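Local atomic coordinates of diol-dehydratase (Roseburia inulinivorans, PDB entry 5I2A), a protein that probably acts as a B12-independent glycyl radical lyase that dehydrates 1,2-propanediol. Residues A[171-174]-A[175-179]; A[181-184]-A[185-189]; A[204-207]-A[208-212]. All coordinates share one frame; numbering follows the deposited sequence.

Contact 1. Residues A[171-174]-A[175-179]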
loop_
_atom_site.group_PDB
_atom_site.type_symbol
_atom_site.label_atom_id
_atom_site.label_comp_id
_atom_site.label_asym_id
_atom_site.label_seq_id
_atom_site.Cartn_x
_atom_site.Cartn_y
_atom_site.Cartn_z
ATOM N N TYR A 171 9.352 -13.089 23.879
ATOM C CA TYR A 171 9.768 -12.545 25.172
ATOM C C TYR A 171 11.202 -12.978 25.482
ATOM O O TYR A 171 11.986 -12.207 26.022
ATOM C CB TYR A 171 8.838 -13.003 26.294
ATOM C CG TYR A 171 7.389 -12.604 26.115
ATOM C CD1 TYR A 171 6.938 -11.364 26.519
ATOM C CD2 TYR A 171 6.480 -13.485 25.558
ATOM C CE1 TYR A 171 5.608 -11.002 26.360
ATOM C CE2 TYR A 171 5.152 -13.141 25.390
ATOM C CZ TYR A 171 4.719 -11.898 25.799
ATOM O OH TYR A 171 3.398 -11.551 25.648
ATOM N N GLU A 172 11.534 -14.209 25.114
ATOM C CA GLU A 172 12.839 -14.770 25.429
ATOM C C GLU A 172 13.969 -14.047 24.684
ATOM O O GLU A 172 15.104 -14.003 25.166
ATOM C CB GLU A 172 12.867 -16.264 25.117
ATOM C CG GLU A 172 12.768 -16.594 23.637
ATOM C CD GLU A 172 11.335 -16.557 23.090
ATOM O OE1 GLU A 172 10.364 -16.371 23.867
ATOM O OE2 GLU A 172 11.191 -16.706 21.860
ATOM N N THR A 173 13.668 -13.483 23.514
ATOM C CA THR A 173 14.677 -12.719 22.801
ATOM C C THR A 173 15.008 -11.447 23.580
ATOM O O THR A 173 16.172 -11.105 23.754
ATOM C CB THR A 173 14.230 -12.352 21.376
ATOM O OG1 THR A 173 14.092 -13.550 20.602
ATOM C CG2 THR A 173 15.265 -11.454 20.727
ATOM N N VAL A 174 13.979 -10.762 24.061
ATOM C CA VAL A 174 14.179 -9.532 24.818
ATOM C C VAL A 174 14.965 -9.809 26.115
ATOM O O VAL A 174 15.855 -9.056 26.484
ATOM C CB VAL A 174 12.827 -8.855 25.152
ATOM C CG1 VAL A 174 13.037 -7.614 26.010
ATOM C CG2 VAL A 174 12.069 -8.497 23.858
ATOM N N LEU A 175 14.626 -10.898 26.790
ATOM C CA LEU A 175 15.325 -11.290 28.008
ATOM C C LEU A 175 16.804 -11.587 27.748
ATOM O O LEU A 175 17.653 -11.149 28.506
ATOM C CB LEU A 175 14.654 -12.515 28.642
ATOM C CG LEU A 175 13.232 -12.314 29.153
ATOM C CD1 LEU A 175 12.651 -13.607 29.689
ATOM C CD2 LEU A 175 13.227 -11.276 30.232
ATOM N N ALA A 176 17.105 -12.309 26.669
ATOM C CA ALA A 176 18.467 -12.762 26.438
ATOM C C ALA A 176 19.370 -11.695 25.798
ATOM O O ALA A 176 20.539 -11.619 26.136
ATOM C CB ALA A 176 18.461 -14.044 25.587
ATOM N N ILE A 177 18.857 -10.872 24.880
ATOM C CA ILE A 177 19.751 -9.924 24.226
ATOM C C ILE A 177 19.323 -8.476 24.428
ATOM O O ILE A 177 20.046 -7.561 24.074
ATOM C CB ILE A 177 19.914 -10.232 22.700
ATOM C CG1 ILE A 177 18.642 -9.930 21.886
ATOM C CG2 ILE A 177 20.382 -11.668 22.495
ATOM C CD1 ILE A 177 18.802 -10.220 20.359
ATOM N N GLY A 178 18.166 -8.265 25.038
ATOM C CA GLY A 178 17.676 -6.914 25.247
ATOM C C GLY A 178 17.182 -6.267 23.964
ATOM O O GLY A 178 17.394 -6.796 22.875
ATOM N N LEU A 179 16.511 -5.122 24.089
ATOM C CA LEU A 179 16.142 -4.354 22.912
ATOM C C LEU A 179 17.413 -3.814 22.251
ATOM O O LEU A 179 17.430 -3.534 21.060
ATOM C CB LEU A 179 15.177 -3.218 23.264
ATOM C CG LEU A 179 13.791 -3.690 23.724
ATOM C CD1 LEU A 179 12.852 -2.520 23.938
ATOM C CD2 LEU A 179 13.184 -4.693 22.736
#
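Thr173 and Ile177, one helical turn apart, lie side by side and point the same way. The Thr173 methyl CG2 does the touching, 3.8 Å from Ile177 CD1 and almost as near to CG1. It is placed there because CG2 stands anti to the backbone N; OG1 is thereby turned back beside that N, and the hydroxyl is hydrogen-bonded to Gln170 OE1. On the other partner, CG1 of Ile177 takes the crowded position between the backbone N and the carbonyl carbon (chi1 70°), which draws Ile177 CG1 to 3.3 Å from Thr173 O. Five residues apart, Val174 and Leu179 make a second side-by-side pair, branch against branch, with Val174 CG2 4.1 Å from Leu179 CD2. Leu175 instead lays its CG near the carbonyl oxygen of Tyr171, at 3.4 Å, while the Tyr171 ring leads off to meet Phe269 and Tyr293 and its OH reaches Gln273. The faces carrying Val174 and Leu175 pack on helix 262-279, and Pro255 receives both Val174 and Leu179.

The backbone beneath is held by i to i+4 bonds: Leu175 N to Tyr171 O at 3.0 Å, followed by Ala176 to Glu172 and Ile177 to Thr173. The next, Gly178 N to Val174 O at 2.8 Å, is weak because its N-H is bent to 129°. Gly178 CA also comes 3.1 Å from Val174 O in a CA-H...O contact. The positive phi of Gly178 (73°) is readily adopted by a residue without a side chain. The whole is the i to i+4 ladder of an alpha-helix, here the opening turns of helix 171-190, with its regular geometry disturbed at Ile177 and Gly178.

Contact 2. Residues A[181-184]-A[185-189]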
loop_
_atom_site.group_PDB
_atom_site.type_symbol
_atom_site.label_atom_id
_atom_site.label_comp_id
_atom_site.label_asym_id
_atom_site.label_seq_id
_atom_site.Cartn_x
_atom_site.Cartn_y
_atom_site.Cartn_z
ATOM N N GLY A 181 20.030 -5.646 21.822
ATOM C CA GLY A 181 20.308 -6.752 20.937
ATOM C C GLY A 181 19.399 -6.795 19.715
ATOM O O GLY A 181 19.845 -7.152 18.626
ATOM N N VAL A 182 18.123 -6.461 19.891
ATOM C CA VAL A 182 17.205 -6.453 18.760
ATOM C C VAL A 182 17.633 -5.373 17.761
ATOM O O VAL A 182 17.672 -5.624 16.567
ATOM C CB VAL A 182 15.737 -6.237 19.208
ATOM C CG1 VAL A 182 14.823 -6.020 18.001
ATOM C CG2 VAL A 182 15.268 -7.437 20.022
ATOM N N LYS A 183 17.993 -4.198 18.262
ATOM C CA LYS A 183 18.470 -3.113 17.407
ATOM C C LYS A 183 19.709 -3.531 16.632
ATOM O O LYS A 183 19.839 -3.232 15.442
ATOM C CB LYS A 183 18.774 -1.867 18.229
ATOM C CG LYS A 183 17.544 -1.181 18.761
ATOM C CD LYS A 183 17.865 0.203 19.269
ATOM C CE LYS A 183 18.766 0.171 20.487
ATOM N NZ LYS A 183 19.198 1.544 20.883
ATOM N N GLU A 184 20.608 -4.246 17.300
ATOM C CA GLU A 184 21.813 -4.703 16.627
ATOM C C GLU A 184 21.480 -5.696 15.518
ATOM O O GLU A 184 22.107 -5.697 14.471
ATOM C CB GLU A 184 22.799 -5.328 17.619
ATOM C CG GLU A 184 24.240 -5.345 17.100
ATOM C CD GLU A 184 24.567 -4.154 16.185
ATOM O OE1 GLU A 184 24.540 -2.996 16.671
ATOM O OE2 GLU A 184 24.839 -4.378 14.976
ATOM N N LYS A 185 20.500 -6.550 15.759
ATOM C CA LYS A 185 20.008 -7.465 14.735
ATOM C C LYS A 185 19.464 -6.675 13.534
ATOM O O LYS A 185 19.707 -7.017 12.386
ATOM C CB LYS A 185 18.933 -8.360 15.337
ATOM C CG LYS A 185 18.319 -9.436 14.452
ATOM C CD LYS A 185 17.473 -10.350 15.361
ATOM C CE LYS A 185 16.499 -11.240 14.605
ATOM N NZ LYS A 185 15.659 -12.004 15.570
ATOM N N VAL A 186 18.742 -5.604 13.823
ATOM C CA VAL A 186 18.189 -4.758 12.780
ATOM C C VAL A 186 19.309 -4.103 11.977
ATOM O O VAL A 186 19.303 -4.141 10.745
ATOM C CB VAL A 186 17.261 -3.689 13.378
ATOM C CG1 VAL A 186 16.882 -2.625 12.327
ATOM C CG2 VAL A 186 16.020 -4.356 13.949
ATOM N N ARG A 187 20.281 -3.527 12.679
ATOM C CA ARG A 187 21.394 -2.863 12.019
ATOM C C ARG A 187 22.202 -3.843 11.181
ATOM O O ARG A 187 22.660 -3.501 10.100
ATOM C CB ARG A 187 22.279 -2.155 13.048
ATOM C CG ARG A 187 21.543 -1.008 13.713
ATOM C CD ARG A 187 22.455 0.030 14.326
ATOM N NE ARG A 187 21.694 1.204 14.748
ATOM C CZ ARG A 187 21.249 1.396 15.986
ATOM N NH1 ARG A 187 21.499 0.488 16.922
ATOM N NH2 ARG A 187 20.570 2.494 16.291
ATOM N N LYS A 188 22.345 -5.072 11.654
ATOM C CA LYS A 188 23.032 -6.078 10.870
ATOM C C LYS A 188 22.249 -6.415 9.589
ATOM O O LYS A 188 22.848 -6.623 8.534
ATOM C CB LYS A 188 23.280 -7.342 11.672
ATOM C CG LYS A 188 24.331 -8.236 11.028
ATOM C CD LYS A 188 25.682 -8.078 11.731
ATOM C CE LYS A 188 26.863 -8.415 10.819
ATOM N NZ LYS A 188 27.406 -7.226 10.099
ATOM N N GLU A 189 20.921 -6.453 9.664
ATOM C CA GLU A 189 20.132 -6.720 8.457
ATOM C C GLU A 189 20.211 -5.536 7.483
ATOM O O GLU A 189 20.232 -5.722 6.268
ATOM C CB GLU A 189 18.675 -7.020 8.807
ATOM C CG GLU A 189 17.813 -7.311 7.598
ATOM C CD GLU A 189 18.256 -8.567 6.862
ATOM O OE1 GLU A 189 18.761 -9.497 7.523
ATOM O OE2 GLU A 189 18.108 -8.616 5.630
HETATM O O HOH W 1 19.617 3.820 18.657
HETATM O O HOH W 2 21.894 1.619 19.687
#
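Lys183 and Arg187 meet one turn apart, Arg187 NH1 coming 3.8 Å from Lys183 CB, obliquely to the guanidinium plane. Arg187 has two conformers, so these guanidinium contacts are less certain than the backbone bonds. The two cationic ends stay 4.7 Å apart, Lys183 NZ to Arg187 NH1, and two waters span them. One accepts from Lys183 NZ and from Arg187 NH2 (2.9 Å), lying in plane at the guanidinium edge; the other accepts from NZ and from Arg187 NH1 (3.0 Å). Glu184 comes at Arg187 from another side, crossing it at about a right angle with OE2 3.9 Å from Arg187 CB, a touch on the aliphatic base and not a salt bridge.

A bend at chi3 (-66°) turns the end of Lys183 out to these waters and to Asp215, whose carboxylate forms a salt bridge with NZ. Lys188 finds its salt bridge outside, with Glu191. Beneath lie regular helical bonds, among them Arg187 N to Lys183 O at 2.8 Å, and Val186 CG2 rests 3.3 Å from Val182 O.

Glu184, Arg187 and Lys188 are on the exposed side of helix 171-190. Lys183 lies along helix 200-233, on Leu211 and Cys214, and ends at Asp215, while Val186 packs on Ile210 and Leu211 of that helix and on Ile535 of helix 534-537, with Val182 on Leu530 nearby.

Contact 3. Residues A[204-207]-A[208-212]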
loop_
_atom_site.group_PDB
_atom_site.type_symbol
_atom_site.label_atom_id
_atom_site.label_comp_id
_atom_site.label_asym_id
_atom_site.label_seq_id
_atom_site.Cartn_x
_atom_site.Cartn_y
_atom_site.Cartn_z
ATOM N N MET A 204 14.053 -0.551 4.240
ATOM C CA MET A 204 14.838 0.287 5.139
ATOM C C MET A 204 13.937 1.166 5.982
ATOM O O MET A 204 14.233 1.389 7.139
ATOM C CB MET A 204 15.844 1.142 4.367
ATOM C CG MET A 204 17.044 0.349 3.846
ATOM S SD MET A 204 18.060 -0.320 5.200
ATOM C CE MET A 204 18.252 1.163 6.161
ATOM N N CYS A 205 12.827 1.647 5.422
ATOM C CA CYS A 205 11.881 2.405 6.237
ATOM C C CYS A 205 11.358 1.545 7.412
ATOM O O CYS A 205 11.268 2.017 8.537
ATOM C CB CYS A 205 10.710 2.916 5.399
ATOM S SG CYS A 205 9.619 4.078 6.275
ATOM N N PHE A 206 11.001 0.297 7.134
ATOM C CA PHE A 206 10.500 -0.612 8.167
ATOM C C PHE A 206 11.568 -0.872 9.230
ATOM O O PHE A 206 11.291 -0.796 10.421
ATOM C CB PHE A 206 10.035 -1.931 7.543
ATOM C CG PHE A 206 9.648 -2.973 8.546
ATOM C CD1 PHE A 206 8.501 -2.833 9.310
ATOM C CD2 PHE A 206 10.439 -4.097 8.732
ATOM C CE1 PHE A 206 8.150 -3.799 10.246
ATOM C CE2 PHE A 206 10.088 -5.067 9.657
ATOM C CZ PHE A 206 8.946 -4.914 10.419
ATOM N N LEU A 207 12.792 -1.155 8.791
ATOM C CA LEU A 207 13.897 -1.385 9.721
ATOM C C LEU A 207 14.181 -0.133 10.573
ATOM O O LEU A 207 14.394 -0.253 11.770
ATOM C CB LEU A 207 15.159 -1.840 8.971
ATOM C CG LEU A 207 15.047 -3.200 8.252
ATOM C CD1 LEU A 207 16.327 -3.593 7.527
ATOM C CD2 LEU A 207 14.646 -4.308 9.228
ATOM N N GLU A 208 14.163 1.061 9.978
ATOM C CA GLU A 208 14.372 2.282 10.762
ATOM C C GLU A 208 13.255 2.464 11.773
ATOM O O GLU A 208 13.489 2.926 12.883
ATOM C CB GLU A 208 14.443 3.532 9.881
ATOM C CG GLU A 208 15.532 3.523 8.830
ATOM C CD GLU A 208 16.878 3.974 9.350
ATOM O OE1 GLU A 208 17.047 4.094 10.588
ATOM O OE2 GLU A 208 17.771 4.222 8.505
ATOM N N SER A 209 12.037 2.119 11.365
ATOM C CA SER A 209 10.872 2.185 12.241
ATOM C C SER A 209 11.024 1.290 13.471
ATOM O O SER A 209 10.590 1.648 14.560
ATOM C CB SER A 209 9.606 1.786 11.483
ATOM O OG SER A 209 9.324 2.736 10.477
ATOM N N ILE A 210 11.627 0.125 13.288
ATOM C CA ILE A 210 11.888 -0.746 14.425
ATOM C C ILE A 210 12.852 -0.079 15.412
ATOM O O ILE A 210 12.616 -0.098 16.619
ATOM C CB ILE A 210 12.451 -2.098 13.989
ATOM C CG1 ILE A 210 11.395 -2.883 13.199
ATOM C CG2 ILE A 210 12.934 -2.895 15.212
ATOM C CD1 ILE A 210 11.902 -4.244 12.624
ATOM N N LEU A 211 13.926 0.520 14.897
ATOM C CA LEU A 211 14.910 1.179 15.758
ATOM C C LEU A 211 14.234 2.242 16.627
ATOM O O LEU A 211 14.414 2.291 17.841
ATOM C CB LEU A 211 16.039 1.806 14.920
ATOM C CG LEU A 211 16.960 0.834 14.175
ATOM C CD1 LEU A 211 18.074 1.584 13.451
ATOM C CD2 LEU A 211 17.534 -0.213 15.125
ATOM N N ILE A 212 13.427 3.073 15.989
ATOM C CA ILE A 212 12.694 4.110 16.683
ATOM C C ILE A 212 11.767 3.508 17.751
ATOM O O ILE A 212 11.714 3.999 18.880
ATOM C CB ILE A 212 11.905 4.968 15.687
ATOM C CG1 ILE A 212 12.891 5.769 14.826
ATOM C CG2 ILE A 212 10.948 5.909 16.417
ATOM C CD1 ILE A 212 12.291 6.383 13.587
#
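Ser209 grips the carbonyl of Cys205 twice. Its backbone N donates to Cys205 O at 2.9 Å and its OG donates at 2.8 Å, the two reaching that oxygen from opposite faces of the carbonyl plane. The hydroxyl can do this because OG lies beside its own backbone N (chi1 -66°), folded back along the helix; Val50 O is a weak, secondary partner. With an alanine in its place the hydroxyl bond is gone, and Cys205 O would probably be held by the backbone N-H of this turn alone.

Apolar packing is led by Phe206 and Ile210, which cross obliquely: Ile210 CD1 sits 3.6 Å from Phe206 CE2, and CG1 lies over one ring face, 4.2 Å above the plane and offset toward the rim. Leu207 CD2 adds a looser touch on the same Ile210 methyl.

At the polar margin, the bent Met204 chain brings its CE methyl 3.9 Å from Glu208 OE2, a van der Waals touch.

Around this turn Ser209 faces helix 49-63, Ile210 meets helix 171-190, and Cys205 packs on Tyr140 of the second subunit. The bond to Cys205 O probably helps this buried hydroxyl to lie among packed neighbours.

From the N terminus the three contacts come in series, each a local turn of helix; none encloses or crosses another and none closes a long loop. Contact 1 opens helix 171-190, and contact 2 continues it, the two joined where Ile177 CD1 lies 3.8 Å from Val182 N. After the connection 191-199 the chain runs back roughly antiparallel as helix 200-233, which carries contact 3 about 10 Å from contact 2, centre to centre. Contacts 2 and 3 touch directly, Lys183 CB lying 3.7 Å from Leu211 CD2, where the two helices of the hairpin pack together. Contact 1 stays clear of contact 3 and instead ties the hairpin's start to helix 262-279.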